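Local structure of homoprotocatechuate 2,3-dioxygenase (Brevibacterium fuscum, 4Z6M) at residues K75-R80 with L122-E127; G98-R103 with L312-N317; G69-L74 with A308-D313; A21-T26 with H62-T67; F156-P161 with T202-G207. The protein catalyses the iron(II)-dependent, extradiol ring-opening of homoprotocatechuate by dioxygen, using a metal held by a facial triad of protein side chains. The protein carries 1 engineered substitution. One frame throughout, in Å; residues are numbered along the deposited sequence.

Interaction 1: residues K75-R80 with L122-E127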
# COMPACT_ATOMS: atom_id res chain seq x y z
N LYS A 75 15.11 -23.52 22.13
CA LYS A 75 14.80 -24.80 22.78
C LYS A 75 14.23 -25.83 21.81
O LYS A 75 14.55 -27.02 21.90
CB LYS A 75 13.85 -24.59 23.98
CG LYS A 75 13.59 -25.82 24.80
CD LYS A 75 13.06 -25.50 26.18
CE LYS A 75 12.77 -26.80 26.92
NZ LYS A 75 12.78 -26.61 28.39
N ALA A 76 13.41 -25.37 20.84
CA ALA A 76 12.86 -26.29 19.84
C ALA A 76 12.34 -25.52 18.66
O ALA A 76 11.72 -24.45 18.82
CB ALA A 76 11.73 -27.11 20.42
N MET A 77 12.59 -26.06 17.48
CA MET A 77 11.94 -25.61 16.26
C MET A 77 11.03 -26.71 15.78
O MET A 77 11.46 -27.84 15.59
CB MET A 77 12.98 -25.18 15.20
CG MET A 77 14.13 -26.11 14.99
SD MET A 77 15.56 -25.38 14.15
CE MET A 77 14.83 -24.43 12.99
N ALA A 78 9.73 -26.40 15.69
CA ALA A 78 8.69 -27.40 15.54
C ALA A 78 8.07 -27.33 14.17
O ALA A 78 7.72 -26.24 13.68
CB ALA A 78 7.61 -27.24 16.60
N PHE A 79 7.89 -28.52 13.58
CA PHE A 79 7.19 -28.70 12.32
C PHE A 79 5.96 -29.55 12.56
O PHE A 79 6.01 -30.54 13.28
CB PHE A 79 8.10 -29.43 11.33
CG PHE A 79 9.37 -28.69 11.04
CD1 PHE A 79 9.44 -27.77 10.03
CD2 PHE A 79 10.52 -28.92 11.79
CE1 PHE A 79 10.61 -27.07 9.75
CE2 PHE A 79 11.71 -28.23 11.52
CZ PHE A 79 11.74 -27.30 10.51
N ARG A 80 4.83 -29.12 11.98
CA ARG A 80 3.63 -29.94 12.01
C ARG A 80 3.67 -30.99 10.91
O ARG A 80 4.10 -30.69 9.79
CB ARG A 80 2.38 -29.09 11.94
CG ARG A 80 1.15 -29.82 12.43
CD ARG A 80 -0.11 -28.98 12.47
NE ARG A 80 -1.15 -29.71 13.14
CZ ARG A 80 -2.46 -29.57 12.94
NH1 ARG A 80 -2.95 -28.68 12.10
NH2 ARG A 80 -3.28 -30.35 13.60
N LEU A 122 22.43 -32.27 12.56
CA LEU A 122 23.13 -30.99 12.58
C LEU A 122 23.16 -30.34 13.95
O LEU A 122 23.62 -29.21 14.09
CB LEU A 122 22.50 -30.01 11.56
CG LEU A 122 22.38 -30.52 10.12
CD1 LEU A 122 21.73 -29.46 9.23
CD2 LEU A 122 23.74 -30.95 9.57
N GLY A 123 22.63 -31.04 14.95
CA GLY A 123 22.66 -30.54 16.32
C GLY A 123 21.46 -29.70 16.74
O GLY A 123 21.49 -29.08 17.80
N PHE A 124 20.42 -29.67 15.90
CA PHE A 124 19.28 -28.80 16.16
C PHE A 124 18.16 -29.56 16.85
O PHE A 124 17.90 -30.72 16.54
CB PHE A 124 18.76 -28.16 14.87
CG PHE A 124 19.64 -27.09 14.35
CD1 PHE A 124 20.70 -27.40 13.52
CD2 PHE A 124 19.43 -25.76 14.69
CE1 PHE A 124 21.53 -26.41 13.05
CE2 PHE A 124 20.27 -24.77 14.23
CZ PHE A 124 21.31 -25.10 13.39
N PRO A 125 17.46 -28.88 17.76
CA PRO A 125 16.33 -29.47 18.47
C PRO A 125 15.08 -29.31 17.62
O PRO A 125 14.40 -28.27 17.68
CB PRO A 125 16.27 -28.67 19.77
CG PRO A 125 16.81 -27.34 19.41
CD PRO A 125 17.84 -27.57 18.33
N TYR A 126 14.77 -30.33 16.84
CA TYR A 126 13.55 -30.35 16.04
C TYR A 126 12.41 -30.99 16.83
O TYR A 126 12.64 -31.97 17.55
CB TYR A 126 13.76 -31.15 14.75
CG TYR A 126 14.38 -30.43 13.56
CD1 TYR A 126 14.96 -29.17 13.65
CD2 TYR A 126 14.30 -31.02 12.32
CE1 TYR A 126 15.45 -28.52 12.50
CE2 TYR A 126 14.79 -30.39 11.18
CZ TYR A 126 15.37 -29.15 11.28
OH TYR A 126 15.82 -28.52 10.14
N GLU A 127 11.19 -30.46 16.67
CA GLU A 127 9.99 -31.15 17.13
C GLU A 127 9.08 -31.48 15.95
O GLU A 127 8.95 -30.69 15.03
CB GLU A 127 9.19 -30.31 18.14
CG GLU A 127 7.96 -31.04 18.68
CD GLU A 127 7.18 -30.24 19.71
OE1 GLU A 127 7.59 -30.24 20.91
OE2 GLU A 127 6.17 -29.61 19.31
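Phe79 drives the edge of its ring into the face of Tyr126. Its CE2 stands over the middle of the tyrosine, 3.8 Å from Tyr126 CE2, and the planes are turned 63° against each other, an edge-to-face (T-shaped) pair with centroids 5.0 Å apart. Met77 takes the CD1-CE1 side of the same tyrosine: Met77 CG is 3.4 Å from Tyr126 CD1, and the sulfur lies at the ring edge. Because Met77 CG is wedged between its own backbone N and carbonyl carbon (chi1 46°) and the chain bends at chi3, SD also meets Phe124 obliquely, 3.9 Å from Phe124 CD2. One thioether thus makes Met-aromatic contacts with two rings. On the opposite face of the sheet Ala78 CB rests on Glu127 CB at 3.8 Å, while the buried carboxylate of Glu127 is satisfied by a hydrogen bond from Tyr20 and a salt bridge to Arg117. The backbones pair in parallel: Met77 N donates to Pro125 O, Glu127 N to Met77 O and Phe79 N to Glu127 O, the last at 2.8 Å. Pro125 CB closes the start of the pairing, 3.2 Å from Lys75 O. Strand 73-81 runs between strands 125-129 and 15-25, where Lys75 and Ala76 both face Glu22 in a classic beta bulge. The Met77-Tyr126 face packs on strand 152-160 of the second glyoxalase-type module, Met77 touching Phe156.

Interaction 2: residues G98-R103 with L312-N317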
# COMPACT_ATOMS: atom_id res chain seq x y z
N GLY A 98 20.33 -42.62 14.14
CA GLY A 98 21.15 -42.68 15.34
C GLY A 98 21.07 -41.44 16.20
O GLY A 98 22.01 -41.15 16.97
N CYS A 99 19.96 -40.71 16.09
CA CYS A 99 19.80 -39.47 16.82
C CYS A 99 19.06 -39.74 18.10
O CYS A 99 18.19 -40.63 18.18
CB CYS A 99 19.02 -38.46 15.99
SG CYS A 99 19.90 -37.87 14.53
N ARG A 100 19.38 -38.95 19.10
CA ARG A 100 18.58 -38.94 20.31
C ARG A 100 17.16 -38.43 20.05
O ARG A 100 17.01 -37.42 19.39
CB ARG A 100 19.23 -38.09 21.35
CG ARG A 100 18.47 -38.12 22.64
CD ARG A 100 19.18 -37.24 23.62
NE ARG A 100 18.54 -37.22 24.93
CZ ARG A 100 18.91 -36.39 25.89
NH1 ARG A 100 19.90 -35.52 25.68
NH2 ARG A 100 18.30 -36.44 27.06
N THR A 101 16.18 -39.14 20.61
CA THR A 101 14.79 -38.81 20.48
C THR A 101 14.14 -38.82 21.85
O THR A 101 14.56 -39.54 22.76
CB THR A 101 14.06 -39.78 19.54
OG1 THR A 101 14.04 -41.10 20.08
CG2 THR A 101 14.74 -39.83 18.18
N GLU A 102 13.09 -38.02 21.98
CA GLU A 102 12.26 -38.03 23.17
C GLU A 102 10.81 -37.81 22.75
O GLU A 102 10.51 -36.85 22.05
CB GLU A 102 12.68 -36.93 24.15
CG GLU A 102 11.84 -36.96 25.42
CD GLU A 102 12.27 -36.00 26.50
OE1 GLU A 102 13.31 -35.31 26.32
OE2 GLU A 102 11.55 -35.94 27.54
N ARG A 103 9.94 -38.73 23.18
CA ARG A 103 8.53 -38.72 22.77
C ARG A 103 7.66 -38.46 24.00
O ARG A 103 7.79 -39.16 25.02
CB ARG A 103 8.19 -40.10 22.18
CG ARG A 103 6.75 -40.30 21.77
CD ARG A 103 6.55 -39.79 20.37
NE ARG A 103 5.25 -40.10 19.79
CZ ARG A 103 4.98 -41.06 18.91
NH1 ARG A 103 5.90 -41.92 18.49
NH2 ARG A 103 3.75 -41.17 18.42
N LEU A 312 19.70 -25.39 22.25
CA LEU A 312 19.79 -26.36 23.34
C LEU A 312 19.67 -27.78 22.85
O LEU A 312 19.02 -28.05 21.84
CB LEU A 312 18.70 -26.11 24.38
CG LEU A 312 18.66 -24.69 24.96
CD1 LEU A 312 17.60 -24.58 26.04
CD2 LEU A 312 20.02 -24.26 25.51
N ASP A 313 20.32 -28.70 23.58
CA ASP A 313 20.04 -30.11 23.44
C ASP A 313 18.81 -30.50 24.28
O ASP A 313 18.16 -29.63 24.90
CB ASP A 313 21.32 -30.91 23.80
CG ASP A 313 21.69 -30.86 25.28
OD1 ASP A 313 20.84 -30.56 26.15
OD2 ASP A 313 22.89 -31.11 25.58
N LEU A 314 18.46 -31.78 24.30
CA LEU A 314 17.22 -32.21 24.93
C LEU A 314 17.28 -32.22 26.46
O LEU A 314 16.26 -32.41 27.12
CB LEU A 314 16.81 -33.58 24.40
CG LEU A 314 16.40 -33.61 22.93
CD1 LEU A 314 15.92 -35.01 22.56
CD2 LEU A 314 15.33 -32.58 22.59
N ASP A 315 18.48 -32.03 27.01
CA ASP A 315 18.68 -31.85 28.46
C ASP A 315 18.72 -30.38 28.89
O ASP A 315 18.89 -30.07 30.07
CB ASP A 315 20.01 -32.48 28.89
CG ASP A 315 20.06 -33.94 28.62
OD1 ASP A 315 19.10 -34.65 28.95
OD2 ASP A 315 21.08 -34.39 28.06
N GLY A 316 18.58 -29.47 27.93
CA GLY A 316 18.51 -28.05 28.22
C GLY A 316 19.85 -27.36 28.27
O GLY A 316 19.94 -26.22 28.71
N ASN A 317 20.89 -28.04 27.80
CA ASN A 317 22.22 -27.47 27.77
C ASN A 317 22.59 -26.99 26.38
O ASN A 317 22.13 -27.52 25.37
CB ASN A 317 23.24 -28.51 28.23
CG ASN A 317 22.93 -29.03 29.64
OD1 ASN A 317 22.70 -28.25 30.55
ND2 ASN A 317 22.86 -30.33 29.79
O HOH W 1 13.63 -32.15 26.03
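Arg100 and Asp315 form a bidentate salt bridge, the guanidinium meeting the carboxylate end-on. Arg100 leads into strand 101-104, outermost in the first sheet within this chain; its partner lies in the loop after helix 302-306. Arg100 NH2 reaches Asp315 OD1 at 2.7 Å in a nearly straight bond (175°), with the oxygen in the guanidinium plane; Arg100 NH1 takes Asp315 OD2 at 2.9 Å, somewhat tilted from that plane. The carboxylate is turned 48° against the guanidinium, so both of its oxygens are approached from above their own plane. A fully extended Arg100 chain, with CG trans to the backbone N (chi1 -177°), carries the charge out to the 313-316 turn. Apolar contact comes from Leu314, which runs antiparallel alongside the arginine chain: Leu314 CB lies over the centre of one guanidinium face, 3.8 Å from Arg100 CZ, and Leu314 CD1 also meets Arg100 CG and Glu102 CB. A water donates to Leu314 O at 2.9 Å and to Glu102 OE1, whose carboxylate also pairs with Arg104. Within the loop, Asp313 OD1 accepts from Asp315 N, an Asx turn, and from Asn317 N, the two donors on opposite faces of its carboxylate. Glu119 adds a second acid to Arg100 NH1 and accepts from Leu314 N. With two acids in reach, the Arg100 charge is probably well compensated, while Leu314 CB gives one guanidinium face an apolar cover.

Interaction 3: residues G69-L74 with A308-D313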
# COMPACT_ATOMS: atom_id res chain seq x y z
N GLY A 69 14.35 -18.79 31.16
CA GLY A 69 15.45 -19.65 31.55
C GLY A 69 16.74 -18.89 31.70
O GLY A 69 16.77 -17.69 31.51
N PRO A 70 17.81 -19.59 32.08
CA PRO A 70 19.02 -18.89 32.46
C PRO A 70 19.87 -18.39 31.29
O PRO A 70 20.58 -17.39 31.44
CB PRO A 70 19.79 -19.93 33.29
CG PRO A 70 19.26 -21.26 32.83
CD PRO A 70 17.83 -21.01 32.49
N VAL A 71 19.78 -19.08 30.16
CA VAL A 71 20.60 -18.79 28.99
C VAL A 71 19.66 -18.72 27.78
O VAL A 71 19.01 -19.70 27.41
CB VAL A 71 21.69 -19.85 28.75
CG1 VAL A 71 22.50 -19.55 27.50
CG2 VAL A 71 22.62 -19.91 29.96
N ALA A 72 19.63 -17.55 27.15
CA ALA A 72 18.82 -17.38 25.94
C ALA A 72 19.29 -18.28 24.81
O ALA A 72 20.50 -18.37 24.54
CB ALA A 72 18.88 -15.94 25.49
N ALA A 73 18.36 -18.98 24.18
CA ALA A 73 18.67 -20.05 23.23
C ALA A 73 17.41 -20.54 22.55
O ALA A 73 16.31 -20.35 23.09
CB ALA A 73 19.35 -21.21 23.93
N LEU A 74 17.56 -21.18 21.39
CA LEU A 74 16.47 -21.97 20.81
C LEU A 74 16.31 -23.27 21.60
O LEU A 74 17.27 -24.03 21.73
CB LEU A 74 16.78 -22.29 19.35
CG LEU A 74 15.78 -23.26 18.68
CD1 LEU A 74 14.44 -22.58 18.42
CD2 LEU A 74 16.34 -23.85 17.41
N ALA A 308 24.24 -15.08 15.89
CA ALA A 308 23.09 -16.00 15.83
C ALA A 308 22.90 -16.60 17.22
O ALA A 308 23.80 -16.56 18.05
CB ALA A 308 23.29 -17.09 14.78
N SER A 309 21.73 -17.20 17.45
CA SER A 309 21.38 -17.69 18.78
C SER A 309 21.92 -19.09 19.06
O SER A 309 21.91 -19.96 18.21
CB SER A 309 19.87 -17.71 18.95
OG SER A 309 19.30 -16.41 18.79
N LYS A 310 22.30 -19.32 20.32
CA LYS A 310 22.59 -20.66 20.82
C LYS A 310 21.38 -21.57 20.65
O LYS A 310 20.23 -21.09 20.62
CB LYS A 310 22.94 -20.58 22.31
CG LYS A 310 24.16 -19.72 22.61
CD LYS A 310 24.30 -19.40 24.10
CE LYS A 310 25.24 -18.24 24.34
NZ LYS A 310 25.46 -17.98 25.79
N VAL A 311 21.62 -22.88 20.56
CA VAL A 311 20.54 -23.85 20.58
C VAL A 311 20.79 -24.85 21.71
O VAL A 311 21.92 -25.13 22.06
CB VAL A 311 20.32 -24.59 19.24
CG1 VAL A 311 20.34 -23.60 18.09
CG2 VAL A 311 21.29 -25.73 19.00
N LEU A 312 19.70 -25.39 22.25
CA LEU A 312 19.79 -26.36 23.34
C LEU A 312 19.67 -27.78 22.85
O LEU A 312 19.02 -28.05 21.84
CB LEU A 312 18.70 -26.11 24.38
CG LEU A 312 18.66 -24.69 24.96
CD1 LEU A 312 17.60 -24.58 26.04
CD2 LEU A 312 20.02 -24.26 25.51
N ASP A 313 20.32 -28.70 23.58
CA ASP A 313 20.04 -30.11 23.44
C ASP A 313 18.81 -30.50 24.28
O ASP A 313 18.16 -29.63 24.90
CB ASP A 313 21.32 -30.91 23.80
CG ASP A 313 21.69 -30.86 25.28
OD1 ASP A 313 20.84 -30.56 26.15
OD2 ASP A 313 22.89 -31.11 25.58
O HOH W 2 21.30 -17.26 22.17
O HOH W 3 22.60 -16.77 25.43
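Two backbone hydrogen bonds and a thin apolar seam join Leu74, at the start of strand 73-81, to Val311 in the irregular loop between helices 302-306 and 329-333. Leu74 N donates to Lys310 O at 2.8 Å, and Leu312 N returns a bond of 2.8 Å to Leu74 O, so both polar atoms of Leu74 bracket Val311 in a single beta bridge. Side chains fill in around it. Leu74 and Val311 run abreast in one direction, Leu74 CB 4.0 Å from Val311 CG1. Leu312 CG lies opposite its carbonyl carbon (chi1 -55°), which brings CD2 against Ala73 CB at 3.5 Å, a close carbon-carbon approach. The outer margin is wetter: one water donates to Ala72 O at 2.7 Å and accepts from Lys310 N at 2.9 Å, and a second also donates to Ala72 O and takes a weak bond from Lys310 NZ. The extended lysine chain runs athwart Val71, its NZ 3.8 Å from Val71 CG1. The loop thereby spans the two modules: Ser309 pairs through its backbone with Leu212 of strand 211-218, Val311 packs on Pro125 of strand 125-129, and Leu312 leans on Val24 of strand 15-25.

Interaction 4: residues A21-T26 with H62-T67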
# COMPACT_ATOMS: atom_id res chain seq x y z
N ALA A 21 8.29 -21.93 17.12
CA ALA A 21 9.57 -22.06 17.83
C ALA A 21 9.34 -21.83 19.31
O ALA A 21 8.53 -21.01 19.71
CB ALA A 21 10.61 -21.09 17.31
N GLU A 22 10.13 -22.54 20.13
CA GLU A 22 10.24 -22.26 21.56
C GLU A 22 11.61 -21.63 21.80
O GLU A 22 12.65 -22.26 21.54
CB GLU A 22 10.09 -23.56 22.38
CG GLU A 22 10.11 -23.27 23.87
CD GLU A 22 9.96 -24.49 24.76
OE1 GLU A 22 9.96 -25.64 24.27
OE2 GLU A 22 9.78 -24.27 25.99
N LEU A 23 11.60 -20.37 22.23
CA LEU A 23 12.78 -19.60 22.57
C LEU A 23 12.89 -19.46 24.08
O LEU A 23 11.92 -19.06 24.72
CB LEU A 23 12.74 -18.21 21.94
CG LEU A 23 12.68 -18.15 20.41
CD1 LEU A 23 12.57 -16.70 19.97
CD2 LEU A 23 13.88 -18.80 19.75
N VAL A 24 14.08 -19.72 24.61
CA VAL A 24 14.38 -19.37 25.99
C VAL A 24 14.80 -17.92 26.03
O VAL A 24 15.62 -17.46 25.22
CB VAL A 24 15.45 -20.29 26.61
CG1 VAL A 24 15.74 -19.87 28.04
CG2 VAL A 24 14.97 -21.74 26.57
N VAL A 25 14.19 -17.19 26.95
CA VAL A 25 14.44 -15.76 27.18
C VAL A 25 14.81 -15.53 28.64
O VAL A 25 14.43 -16.32 29.49
CB VAL A 25 13.22 -14.90 26.79
CG1 VAL A 25 12.88 -15.14 25.32
CG2 VAL A 25 12.01 -15.19 27.69
N THR A 26 15.56 -14.47 28.92
CA THR A 26 16.10 -14.27 30.27
C THR A 26 15.22 -13.42 31.17
O THR A 26 15.26 -13.57 32.39
CB THR A 26 17.52 -13.65 30.25
OG1 THR A 26 17.53 -12.41 29.52
CG2 THR A 26 18.52 -14.66 29.66
N HIS A 62 -0.27 -21.91 18.93
CA HIS A 62 0.75 -20.88 18.98
C HIS A 62 1.75 -21.04 17.84
O HIS A 62 1.88 -22.12 17.25
CB HIS A 62 1.49 -20.91 20.31
CG HIS A 62 2.09 -22.25 20.60
ND1 HIS A 62 1.50 -23.16 21.44
CD2 HIS A 62 3.22 -22.83 20.15
CE1 HIS A 62 2.23 -24.25 21.49
NE2 HIS A 62 3.28 -24.08 20.70
N ASN A 63 2.45 -19.95 17.58
CA ASN A 63 3.60 -19.92 16.67
C ASN A 63 4.92 -19.65 17.40
O ASN A 63 6.00 -19.79 16.80
CB ASN A 63 3.44 -18.86 15.60
CG ASN A 63 2.24 -19.10 14.70
OD1 ASN A 63 1.38 -18.21 14.56
ND2 ASN A 63 2.17 -20.27 14.08
N LEU A 64 4.84 -19.21 18.66
CA LEU A 64 6.04 -18.82 19.39
C LEU A 64 5.77 -19.06 20.87
O LEU A 64 4.76 -18.60 21.39
CB LEU A 64 6.39 -17.36 19.12
CG LEU A 64 7.68 -16.82 19.68
CD1 LEU A 64 8.89 -17.53 19.08
CD2 LEU A 64 7.79 -15.33 19.41
N VAL A 65 6.66 -19.79 21.52
CA VAL A 65 6.64 -19.97 22.97
C VAL A 65 7.88 -19.30 23.52
O VAL A 65 9.01 -19.64 23.13
CB VAL A 65 6.61 -21.45 23.38
CG1 VAL A 65 6.46 -21.56 24.90
CG2 VAL A 65 5.47 -22.16 22.68
N LEU A 66 7.68 -18.35 24.43
CA LEU A 66 8.79 -17.72 25.15
C LEU A 66 8.84 -18.39 26.52
O LEU A 66 7.86 -18.36 27.27
CB LEU A 66 8.56 -16.22 25.32
CG LEU A 66 8.23 -15.45 24.05
CD1 LEU A 66 7.94 -13.99 24.40
CD2 LEU A 66 9.33 -15.60 23.01
N THR A 67 9.98 -19.01 26.84
CA THR A 67 10.16 -19.76 28.09
C THR A 67 11.27 -19.10 28.88
O THR A 67 12.37 -18.95 28.39
CB THR A 67 10.48 -21.23 27.80
OG1 THR A 67 9.36 -21.85 27.16
CG2 THR A 67 10.82 -22.00 29.07
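Thr67 OG1 has two partners: it donates to Glu22 OE2 at 2.7 Å and is hydrogen-bonded to Gln50 of strand 50-54. The two segments are the parallel strands 15-25 and 64-68, first and last of a beta-alpha-beta-beta-beta module of the glyoxalase/dioxygenase superfamily; helix 28-38 and two further strands lie between them in the chain. The Glu22 chain is stretched out from its first bond on (chi1 -176°), offering Thr67 the anti lone pair of OE2, the one turned from OE1. OE1 is bound in turn by Arg117 in a salt bridge, so the two oxygens of this buried acid have separate partners, which would favour the ionised form. Along the way the Glu22 chain covers Val65, Glu22 CG lying 4.0 Å from Val65 CB on the same face of the sheet. The backbones zip together in regular parallel fashion: Val65 N donates to Ala21 O, Leu23 N to Val65 O at 2.8 Å, Thr67 N to Leu23 O, and Val25 N to Thr67 O at 2.9 Å. The bond from Ala21 N to Asn63 O is longer, 3.2 Å, with the donor well above the carbonyl plane; it lies where Asn63 and Leu64 both face Leu53 in a classic beta bulge. The other face is apolar and lies under helix 28-38, whose Tyr35 touches Leu23, Leu64 and Leu66. Here Leu64 crosses Leu23 at a slant, and their methyls Leu64 CD1 and Leu23 CD1 stand 3.9 Å apart.

Interaction 5: residues F156-P161 with T202-G207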
# COMPACT_ATOMS: atom_id res chain seq x y z
N PHE A 156 12.05 -20.78 9.52
CA PHE A 156 13.24 -20.70 10.33
C PHE A 156 14.46 -20.57 9.44
O PHE A 156 14.42 -20.90 8.26
CB PHE A 156 13.41 -22.00 11.15
CG PHE A 156 12.16 -22.44 11.89
CD1 PHE A 156 11.49 -21.59 12.78
CD2 PHE A 156 11.67 -23.73 11.70
CE1 PHE A 156 10.39 -22.03 13.47
CE2 PHE A 156 10.55 -24.16 12.39
CZ PHE A 156 9.92 -23.31 13.26
N ASN A 157 15.57 -20.14 10.03
CA ASN A 157 16.84 -20.14 9.33
C ASN A 157 17.93 -20.56 10.32
O ASN A 157 18.02 -19.99 11.40
CB ASN A 157 17.12 -18.76 8.72
CG ASN A 157 18.36 -18.74 7.84
OD1 ASN A 157 19.45 -19.07 8.28
ND2 ASN A 157 18.17 -18.36 6.57
N GLN A 158 18.69 -21.59 9.94
CA GLN A 158 19.69 -22.27 10.78
C GLN A 158 21.10 -21.97 10.29
O GLN A 158 21.36 -22.04 9.09
CB GLN A 158 19.45 -23.76 10.67
CG GLN A 158 18.06 -24.20 11.07
CD GLN A 158 17.79 -25.65 10.77
OE1 GLN A 158 16.75 -26.02 10.24
NE2 GLN A 158 18.73 -26.49 11.13
N VAL A 159 22.01 -21.69 11.20
CA VAL A 159 23.42 -21.59 10.85
C VAL A 159 24.10 -22.94 11.09
O VAL A 159 24.02 -23.50 12.19
CB VAL A 159 24.15 -20.50 11.68
CG1 VAL A 159 25.56 -20.30 11.14
CG2 VAL A 159 23.41 -19.17 11.72
N THR A 160 24.79 -23.43 10.06
CA THR A 160 25.41 -24.75 10.10
C THR A 160 26.71 -24.68 9.27
O THR A 160 26.76 -23.96 8.28
CB THR A 160 24.42 -25.85 9.60
OG1 THR A 160 24.88 -27.14 10.00
CG2 THR A 160 24.24 -25.83 8.10
N PRO A 161 27.76 -25.40 9.69
CA PRO A 161 29.08 -25.14 9.03
C PRO A 161 29.21 -25.74 7.63
O PRO A 161 29.98 -25.20 6.84
CB PRO A 161 30.09 -25.75 10.01
CG PRO A 161 29.29 -26.71 10.82
CD PRO A 161 27.91 -26.14 10.95
N THR A 202 12.48 -24.00 6.19
CA THR A 202 13.72 -23.75 6.87
C THR A 202 14.77 -23.45 5.83
O THR A 202 14.52 -23.54 4.62
CB THR A 202 14.12 -24.86 7.87
OG1 THR A 202 15.09 -24.32 8.77
CG2 THR A 202 14.64 -26.11 7.16
N ALA A 203 15.91 -22.98 6.30
CA ALA A 203 16.96 -22.52 5.41
C ALA A 203 18.26 -22.71 6.16
O ALA A 203 18.28 -22.73 7.39
CB ALA A 203 16.75 -21.07 5.01
N LEU A 204 19.35 -22.84 5.41
CA LEU A 204 20.68 -23.05 5.97
C LEU A 204 21.57 -21.89 5.53
O LEU A 204 21.66 -21.56 4.34
CB LEU A 204 21.28 -24.36 5.48
CG LEU A 204 20.51 -25.64 5.77
CD1 LEU A 204 21.25 -26.83 5.18
CD2 LEU A 204 20.25 -25.81 7.27
N THR A 205 22.20 -21.28 6.52
CA THR A 205 23.19 -20.23 6.35
C THR A 205 24.53 -20.80 6.81
O THR A 205 24.65 -21.29 7.94
CB THR A 205 22.85 -18.99 7.19
OG1 THR A 205 21.56 -18.48 6.76
CG2 THR A 205 23.90 -17.92 7.03
N GLY A 206 25.52 -20.76 5.93
CA GLY A 206 26.83 -21.26 6.31
C GLY A 206 27.46 -20.45 7.42
O GLY A 206 27.51 -19.21 7.37
N GLY A 207 27.93 -21.14 8.45
CA GLY A 207 28.58 -20.47 9.56
C GLY A 207 28.81 -21.45 10.70
O GLY A 207 28.45 -22.62 10.63
O HOH W 4 19.65 -19.52 3.78
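The Gln158 side chain reaches across strand 202-206 toward Thr202. Its CB lies 3.6 Å from Ala203 O and 4.0 Å from Leu204 CD2; CG, placed beside the backbone N (chi1 -57°), is 3.8 Å from Thr202 OG1, and CD is 3.6 Å from that same Thr202 OG1. At the tip OE1 is shared between the hydroxyl of Tyr126 and Thr202 OG1, which donates to it at 2.8 Å, tilted a little from the carbonyl plane. On the other face of the sheet Asn157 and Thr205 meet nearly perpendicular. Thr205 OG1 donates to Asn157 OD1 at 2.7 Å, in the carbonyl plane and on a lone pair, while Asn157 ND2 sits against Ala203 CB. The parallel strands 152-160 and 202-206 of the second glyoxalase-type module pair through Gln158 N to Ala203 O, Thr205 N to Gln158 O and Thr160 N to Thr205 O. At the far end Val159 CG1 fits against Gly207 CA at 3.4 Å. Two buried carboxamides thus have their oxygens held by threonine hydroxyls. The Asn157 side chain is about 4 Å from the iron, and its backbone pairs with that of the ligand His214; Thr205 probably helps fix this amide in the metal's immediate surroundings.

Interactions 1, 4 and 5 are buried pairings of parallel strands; interaction 3 is partly buried and interaction 2 lies at the surface. Interactions 1 and 3 share strand 73-81, interaction 4 adds the neighbouring strand 15-25, and interaction 2 reaches strand 101-104 at the end of that sheet. Interaction 5 belongs to the other large sheet, beside the iron. Chemistry follows place: aromatic rings and sulfur in 1, where the two modules meet, buried amide and acid bonds to threonine in 5 and 4, a salt bridge in 2, and bridging waters in 2 and 3, the latter built on a single backbone bridge. Interactions 2 and 3 share Leu312 and Asp313, so one late loop is fixed to the first sheet at two points.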